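Purine nucleoside phosphorylase (Thermus thermophilus, PDB 1ODJ) probably catalyses the reversible phosphorolysis of purine nucleosides to the free base and a pentose 1-phosphate, and is seen here as a hexamer with bound guanosine. Local coordinates at residues Ile4-His9 against Arg38-His43; Ala154-Phe159 against Phe178-Ser183. One frame throughout, in Å; residues are numbered along the deposited sequence.

Contact 1 of 2, residues Ile4-His9 against Arg38-His43; sequences IHVRAH and RRYNDH. With GMP (guanosine), chain J.
N41 OD1 accepts a bond from H43 N at 3.2 Å, with an N-H...O angle of 158°, and R7 N of the loop 4-9 lies 3.2 Å from the same oxygen. H43 N sits well above the amide's carbonyl plane, off the lone-pair directions of OD1. The amide nitrogen ND2 turns to L46 O in a weak bond. The side chain is thus held within its own turn while it meets the backbone of V6 and R7.

The bond from H43 N makes an Asx turn. It shares N41 with a classic beta bulge, in which Y40 and N41 both face G48 of strand 48-53. Strand 37-41 ends here and the chain swings toward the N-terminal loop.

H43 has CG anti to its backbone N (chi1 -169°), which carries the imidazole out to R7. The R7 chain is bent at chi2 and chi3, and its guanidinium lies flat on the ring, with centres 4.2 Å apart and planes 17° apart. R7 NE comes 3.4 Å from H43 CE1 over that face. H5 O lies at the ring's edge.

On the apolar side, V6 CG1 meets the edge of the Y40 ring, 3.8 Å from CE1. A8 CB packs obliquely on Y40 CD1 at 3.6 Å. The Y40 hydroxyl reaches Q61.

The CB of H5 is directed away from residues 38-43. E76 bonds both H5 ND1 and V6 N. H5 NE2 shares a hydrogen bond of 2.6 Å with O5' of a guanosine that E156, M180 and E181 of the second subunit also hold. Bonds at both nitrogens probably fix the ring's rotation.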
loop_
_atom_site.group_PDB
_atom_site.type_symbol
_atom_site.label_atom_id
_atom_site.label_comp_id
_atom_site.label_asym_id
_atom_site.label_seq_id
_atom_site.Cartn_x
_atom_site.Cartn_y
_atom_site.Cartn_z
ATOM N N ILE A 4 8.770 -10.923 30.565
ATOM C CA ILE A 4 7.697 -10.083 31.060
ATOM C C ILE A 4 6.341 -10.778 31.124
ATOM O O ILE A 4 5.610 -10.614 32.097
ATOM C CB ILE A 4 7.564 -8.843 30.169
ATOM C CG1 ILE A 4 8.832 -7.998 30.281
ATOM C CG2 ILE A 4 6.325 -8.057 30.539
ATOM C CD1 ILE A 4 8.973 -6.962 29.186
ATOM N N HIS A 5 6.005 -11.563 30.102
ATOM C CA HIS A 5 4.690 -12.198 30.062
ATOM C C HIS A 5 4.615 -13.659 30.491
ATOM O O HIS A 5 3.598 -14.098 31.041
ATOM C CB HIS A 5 4.088 -12.016 28.669
ATOM C CG HIS A 5 4.080 -10.592 28.199
ATOM N ND1 HIS A 5 5.225 -9.932 27.804
ATOM C CD2 HIS A 5 3.069 -9.702 28.064
ATOM C CE1 HIS A 5 4.919 -8.697 27.445
ATOM N NE2 HIS A 5 3.617 -8.533 27.594
ATOM N N VAL A 6 5.673 -14.413 30.217
ATOM C CA VAL A 6 5.738 -15.810 30.627
ATOM C C VAL A 6 6.749 -15.814 31.767
ATOM O O VAL A 6 7.896 -16.232 31.603
ATOM C CB VAL A 6 6.236 -16.724 29.499
ATOM C CG1 VAL A 6 6.513 -18.099 30.036
ATOM C CG2 VAL A 6 5.203 -16.808 28.408
ATOM N N ARG A 7 6.310 -15.299 32.911
ATOM C CA ARG A 7 7.136 -15.209 34.109
ATOM C C ARG A 7 7.685 -16.588 34.478
ATOM O O ARG A 7 7.169 -17.242 35.392
ATOM C CB ARG A 7 6.303 -14.670 35.287
ATOM C CG ARG A 7 5.373 -13.485 34.982
ATOM C CD ARG A 7 6.102 -12.160 34.773
ATOM N NE ARG A 7 5.435 -11.064 35.484
ATOM C CZ ARG A 7 5.747 -9.771 35.363
ATOM N NH1 ARG A 7 6.716 -9.383 34.547
ATOM N NH2 ARG A 7 5.108 -8.862 36.082
ATOM N N ALA A 8 8.726 -17.029 33.778
ATOM C CA ALA A 8 9.315 -18.336 34.054
ATOM C C ALA A 8 10.821 -18.316 33.929
ATOM O O ALA A 8 11.407 -17.406 33.329
ATOM C CB ALA A 8 8.747 -19.374 33.120
ATOM N N HIS A 9 11.455 -19.327 34.502
ATOM C CA HIS A 9 12.902 -19.408 34.445
ATOM C C HIS A 9 13.327 -20.394 33.375
ATOM O O HIS A 9 12.558 -21.268 32.993
ATOM C CB HIS A 9 13.472 -19.805 35.809
ATOM C CG HIS A 9 13.919 -18.637 36.631
ATOM N ND1 HIS A 9 13.084 -17.583 36.938
ATOM C CD2 HIS A 9 15.115 -18.347 37.198
ATOM C CE1 HIS A 9 13.747 -16.694 37.657
ATOM N NE2 HIS A 9 14.983 -17.133 37.829
ATOM N N ARG A 38 3.733 -29.822 35.480
ATOM C CA ARG A 38 3.796 -28.757 36.472
ATOM C C ARG A 38 3.553 -27.414 35.801
ATOM O O ARG A 38 4.160 -27.125 34.764
ATOM C CB ARG A 38 5.166 -28.771 37.165
ATOM C CG ARG A 38 5.484 -30.118 37.816
ATOM C CD ARG A 38 6.707 -30.080 38.733
ATOM N NE ARG A 38 6.863 -31.355 39.437
ATOM C CZ ARG A 38 7.677 -31.565 40.467
ATOM N NH1 ARG A 38 8.430 -30.580 40.941
ATOM N NH2 ARG A 38 7.734 -32.772 41.020
ATOM N N ARG A 39 2.660 -26.605 36.381
ATOM C CA ARG A 39 2.352 -25.287 35.814
ATOM C C ARG A 39 3.432 -24.307 36.215
ATOM O O ARG A 39 3.589 -24.003 37.393
ATOM C CB ARG A 39 0.994 -24.769 36.293
ATOM C CG ARG A 39 0.582 -23.485 35.584
ATOM C CD ARG A 39 -0.910 -23.217 35.661
ATOM N NE ARG A 39 -1.340 -22.700 36.958
ATOM C CZ ARG A 39 -2.600 -22.384 37.257
ATOM N NH1 ARG A 39 -3.560 -22.531 36.350
ATOM N NH2 ARG A 39 -2.902 -21.913 38.463
ATOM N N TYR A 40 4.178 -23.807 35.233
ATOM C CA TYR A 40 5.265 -22.889 35.529
ATOM C C TYR A 40 4.904 -21.419 35.381
ATOM O O TYR A 40 5.719 -20.533 35.648
ATOM C CB TYR A 40 6.474 -23.228 34.656
ATOM C CG TYR A 40 6.249 -23.072 33.172
ATOM C CD1 TYR A 40 6.167 -21.804 32.582
ATOM C CD2 TYR A 40 6.118 -24.187 32.353
ATOM C CE1 TYR A 40 5.966 -21.658 31.218
ATOM C CE2 TYR A 40 5.909 -24.050 30.984
ATOM C CZ TYR A 40 5.836 -22.786 30.429
ATOM O OH TYR A 40 5.629 -22.662 29.085
ATOM N N ASN A 41 3.670 -21.151 34.984
ATOM C CA ASN A 41 3.268 -19.770 34.788
ATOM C C ASN A 41 1.786 -19.687 34.557
ATOM O O ASN A 41 1.201 -20.578 33.952
ATOM C CB ASN A 41 4.008 -19.180 33.577
ATOM C CG ASN A 41 3.429 -17.847 33.119
ATOM O OD1 ASN A 41 3.577 -16.823 33.787
ATOM N ND2 ASN A 41 2.762 -17.860 31.971
ATOM N N ASP A 42 1.181 -18.614 35.046
ATOM C CA ASP A 42 -0.244 -18.396 34.869
ATOM C C ASP A 42 -0.485 -16.901 34.838
ATOM O O ASP A 42 -1.599 -16.427 35.053
ATOM C CB ASP A 42 -1.040 -19.060 36.000
ATOM C CG ASP A 42 -0.726 -18.479 37.366
ATOM O OD1 ASP A 42 -1.160 -19.075 38.376
ATOM O OD2 ASP A 42 -0.058 -17.430 37.431
ATOM N N HIS A 43 0.584 -16.161 34.568
ATOM C CA HIS A 43 0.503 -14.713 34.493
ATOM C C HIS A 43 -0.276 -14.329 33.240
ATOM O O HIS A 43 -0.084 -14.917 32.173
ATOM C CB HIS A 43 1.899 -14.100 34.445
ATOM C CG HIS A 43 1.903 -12.618 34.624
ATOM N ND1 HIS A 43 2.499 -11.761 33.723
ATOM C CD2 HIS A 43 1.388 -11.838 35.604
ATOM C CE1 HIS A 43 2.351 -10.516 34.142
ATOM N NE2 HIS A 43 1.680 -10.535 35.281
HETATM O "O5'" GMP J . 2.512 -6.270 28.294
HETATM C "C5'" GMP J . 2.015 -5.864 27.024
HETATM C "C4'" GMP J . 0.582 -5.396 27.331
HETATM O "O4'" GMP J . 0.508 -4.265 28.289
HETATM C "C3'" GMP J . -0.145 -4.884 26.093
HETATM O "O3'" GMP J . -1.491 -5.403 26.164
HETATM C "C2'" GMP J . -0.112 -3.335 26.166
HETATM O "O2'" GMP J . -1.386 -2.692 25.999
HETATM C "C1'" GMP J . 0.640 -3.053 27.514
HETATM N N9 GMP J . 2.067 -2.583 27.383
HETATM C C8 GMP J . 2.886 -2.234 28.434
HETATM N N7 GMP J . 4.079 -1.858 28.059
HETATM C C5 GMP J . 4.060 -1.963 26.671
HETATM C C6 GMP J . 5.076 -1.688 25.713
HETATM O O6 GMP J . 6.242 -1.285 25.905
HETATM N N1 GMP J . 4.635 -1.931 24.419
HETATM C C2 GMP J . 3.384 -2.372 24.081
HETATM N N2 GMP J . 3.161 -2.556 22.774
HETATM N N3 GMP J . 2.428 -2.630 24.954
HETATM C C4 GMP J . 2.829 -2.405 26.227
#

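Contact 2 of 2, residues Ala154-Phe159 against Phe178-Ser183; sequences ASEDAF and FEMEAS. With GMP (guanosine), chain H.
A154 O accepts a straight bond from E179 N at 2.9 Å, and E156 N returns one to E179 O. These are parallel strand bonds, and this end of the contact is tight. A154 CB sits over a face of the F178 ring, 4.1 Å from its centroid. Beside it, the E156 side chain crosses that of F178 at about a right angle, its carboxylate tilted 54° to the ring.

S155 OG takes S183 N at 3.0 Å and gives its proton to E179 OE1, a bond modelled so short that its length is doubtful. The bent E179 chain brings its carboxylate to the helix start. OE2 receives A182 N on its syn lone pair, and R87 pairs with the same oxygen.

The F159 end is looser. M180 SD meets the edge of this partly exposed ring, 4.0 Å from CD1, in a Met-aromatic contact. H5 of the second subunit meets F159 edge-to-face.

Guanosine lies here. Its N2 donates to E156 OE1 at 3.0 Å, and its O2' meets M180 N and E181 OE2. With an alanine in place of E156, guanosine N2 would probably lose this acceptor and T162 its carboxylate partner.

The two strands belong to a beta-alpha-beta unit, joined through helix 164-171. Strand 108-112 flanks 152-156, strand 84-93 flanks 175-179, and helix 182-192 follows directly after E181 at its N-cap.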
loop_
_atom_site.group_PDB
_atom_site.type_symbol
_atom_site.label_atom_id
_atom_site.label_comp_id
_atom_site.label_asym_id
_atom_site.label_seq_id
_atom_site.Cartn_x
_atom_site.Cartn_y
_atom_site.Cartn_z
ATOM N N ALA A 154 -5.601 -19.401 6.796
ATOM C CA ALA A 154 -5.351 -17.974 6.715
ATOM C C ALA A 154 -5.380 -17.399 8.119
ATOM O O ALA A 154 -6.257 -17.721 8.919
ATOM C CB ALA A 154 -6.384 -17.299 5.822
ATOM N N SER A 155 -4.400 -16.565 8.425
ATOM C CA SER A 155 -4.335 -15.963 9.746
ATOM C C SER A 155 -4.836 -14.534 9.684
ATOM O O SER A 155 -4.191 -13.680 9.071
ATOM C CB SER A 155 -2.888 -15.975 10.271
ATOM O OG SER A 155 -2.398 -17.299 10.435
ATOM N N GLU A 156 -5.983 -14.270 10.303
ATOM C CA GLU A 156 -6.509 -12.915 10.316
ATOM C C GLU A 156 -6.447 -12.284 11.709
ATOM O O GLU A 156 -6.083 -12.940 12.686
ATOM C CB GLU A 156 -7.945 -12.877 9.772
ATOM C CG GLU A 156 -8.945 -13.767 10.494
ATOM C CD GLU A 156 -10.348 -13.650 9.903
ATOM O OE1 GLU A 156 -11.257 -14.353 10.389
ATOM O OE2 GLU A 156 -10.551 -12.857 8.956
ATOM N N ASP A 157 -6.797 -11.002 11.779
ATOM C CA ASP A 157 -6.788 -10.233 13.021
ATOM C C ASP A 157 -8.183 -9.997 13.580
ATOM O O ASP A 157 -8.406 -10.109 14.778
ATOM C CB ASP A 157 -6.125 -8.876 12.781
ATOM C CG ASP A 157 -4.619 -8.949 12.839
ATOM O OD1 ASP A 157 -3.956 -8.018 12.330
ATOM O OD2 ASP A 157 -4.091 -9.930 13.408
ATOM N N ALA A 158 -9.111 -9.660 12.694
ATOM C CA ALA A 158 -10.479 -9.364 13.075
ATOM C C ALA A 158 -11.403 -10.540 12.850
ATOM O O ALA A 158 -11.883 -10.753 11.739
ATOM C CB ALA A 158 -10.977 -8.164 12.289
ATOM N N PHE A 159 -11.654 -11.285 13.924
ATOM C CA PHE A 159 -12.520 -12.459 13.909
ATOM C C PHE A 159 -13.870 -12.144 13.270
ATOM O O PHE A 159 -14.303 -12.836 12.341
ATOM C CB PHE A 159 -12.736 -12.928 15.348
ATOM C CG PHE A 159 -13.464 -14.227 15.469
ATOM C CD1 PHE A 159 -12.780 -15.437 15.393
ATOM C CD2 PHE A 159 -14.832 -14.251 15.691
ATOM C CE1 PHE A 159 -13.453 -16.663 15.543
ATOM C CE2 PHE A 159 -15.513 -15.468 15.841
ATOM C CZ PHE A 159 -14.817 -16.677 15.768
ATOM N N PHE A 178 -9.776 -20.527 8.496
ATOM C CA PHE A 178 -9.277 -19.328 9.145
ATOM C C PHE A 178 -8.955 -19.547 10.617
ATOM O O PHE A 178 -9.663 -20.280 11.317
ATOM C CB PHE A 178 -10.294 -18.175 8.992
ATOM C CG PHE A 178 -10.380 -17.609 7.590
ATOM C CD1 PHE A 178 -10.903 -18.367 6.536
ATOM C CD2 PHE A 178 -9.935 -16.324 7.319
ATOM C CE1 PHE A 178 -10.979 -17.850 5.231
ATOM C CE2 PHE A 178 -10.006 -15.801 6.015
ATOM C CZ PHE A 178 -10.531 -16.572 4.975
ATOM N N GLU A 179 -7.864 -18.917 11.059
ATOM C CA GLU A 179 -7.403 -18.976 12.443
ATOM C C GLU A 179 -6.667 -17.676 12.796
ATOM O O GLU A 179 -6.635 -16.750 11.992
ATOM C CB GLU A 179 -6.531 -20.230 12.684
ATOM C CG GLU A 179 -5.382 -20.478 11.715
ATOM C CD GLU A 179 -4.059 -19.934 12.216
ATOM O OE1 GLU A 179 -3.637 -18.865 11.723
ATOM O OE2 GLU A 179 -3.444 -20.572 13.105
ATOM N N MET A 180 -6.080 -17.591 13.984
ATOM C CA MET A 180 -5.429 -16.344 14.384
ATOM C C MET A 180 -4.052 -16.416 15.038
ATOM O O MET A 180 -3.771 -15.635 15.941
ATOM C CB MET A 180 -6.377 -15.552 15.309
ATOM C CG MET A 180 -7.587 -14.938 14.588
ATOM S SD MET A 180 -8.968 -14.366 15.659
ATOM C CE MET A 180 -8.119 -13.080 16.669
ATOM N N GLU A 181 -3.191 -17.337 14.603
ATOM C CA GLU A 181 -1.846 -17.437 15.183
ATOM C C GLU A 181 -0.756 -17.957 14.272
ATOM O O GLU A 181 0.366 -17.454 14.313
ATOM C CB GLU A 181 -1.851 -18.301 16.436
ATOM C CG GLU A 181 -2.477 -17.636 17.625
ATOM C CD GLU A 181 -3.961 -17.798 17.614
ATOM O OE1 GLU A 181 -4.649 -17.032 18.329
ATOM O OE2 GLU A 181 -4.430 -18.704 16.889
ATOM N N ALA A 182 -1.082 -18.963 13.466
ATOM C CA ALA A 182 -0.118 -19.580 12.566
ATOM C C ALA A 182 0.918 -18.640 11.923
ATOM O O ALA A 182 2.119 -18.757 12.200
ATOM C CB ALA A 182 -0.851 -20.389 11.481
ATOM N N SER A 183 0.469 -17.710 11.080
ATOM C CA SER A 183 1.394 -16.810 10.390
ATOM C C SER A 183 2.542 -16.248 11.230
ATOM O O SER A 183 3.694 -16.272 10.796
ATOM C CB SER A 183 0.636 -15.657 9.728
ATOM O OG SER A 183 -0.030 -14.843 10.674
HETATM O "O5'" GMP H . -12.172 -18.440 18.628
HETATM C "C5'" GMP H . -11.218 -17.749 17.845
HETATM C "C4'" GMP H . -9.910 -18.487 18.134
HETATM O "O4'" GMP H . -9.902 -19.909 17.749
HETATM C "C3'" GMP H . -8.722 -17.903 17.381
HETATM O "O3'" GMP H . -7.628 -17.887 18.342
HETATM C "C2'" GMP H . -8.429 -18.855 16.196
HETATM O "O2'" GMP H . -7.064 -19.273 16.076
HETATM C "C1'" GMP H . -9.483 -19.994 16.372
HETATM N N9 GMP H . -10.635 -19.982 15.407
HETATM C C8 GMP H . -11.604 -20.958 15.360
HETATM N N7 GMP H . -12.507 -20.748 14.446
HETATM C C5 GMP H . -12.126 -19.557 13.840
HETATM C C6 GMP H . -12.740 -18.831 12.771
HETATM O O6 GMP H . -13.771 -19.109 12.137
HETATM N N1 GMP H . -12.034 -17.675 12.464
HETATM C C2 GMP H . -10.888 -17.265 13.090
HETATM N N2 GMP H . -10.368 -16.112 12.638
HETATM N N3 GMP H . -10.298 -17.929 14.089
HETATM C C4 GMP H . -10.969 -19.062 14.411
#

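In the fold
From the N terminus, residues 4-9 come first. Contact 1 closes a loop over strand 16-19 and helix 23-33 when residues 38-43 return to them. The chain then runs through helix 67-79 and the central strands before contact 2 opens. Contact 2 spans helix 164-171 and closes at the start of helix 182-192. The two are in series and neither nests in nor crosses the other. Both reach the same mixed sheet, but their nearest atoms are about 13 Å apart. They come together between subunits: H5 of contact 1 joins the nucleoside site built by contact 2 of the second subunit.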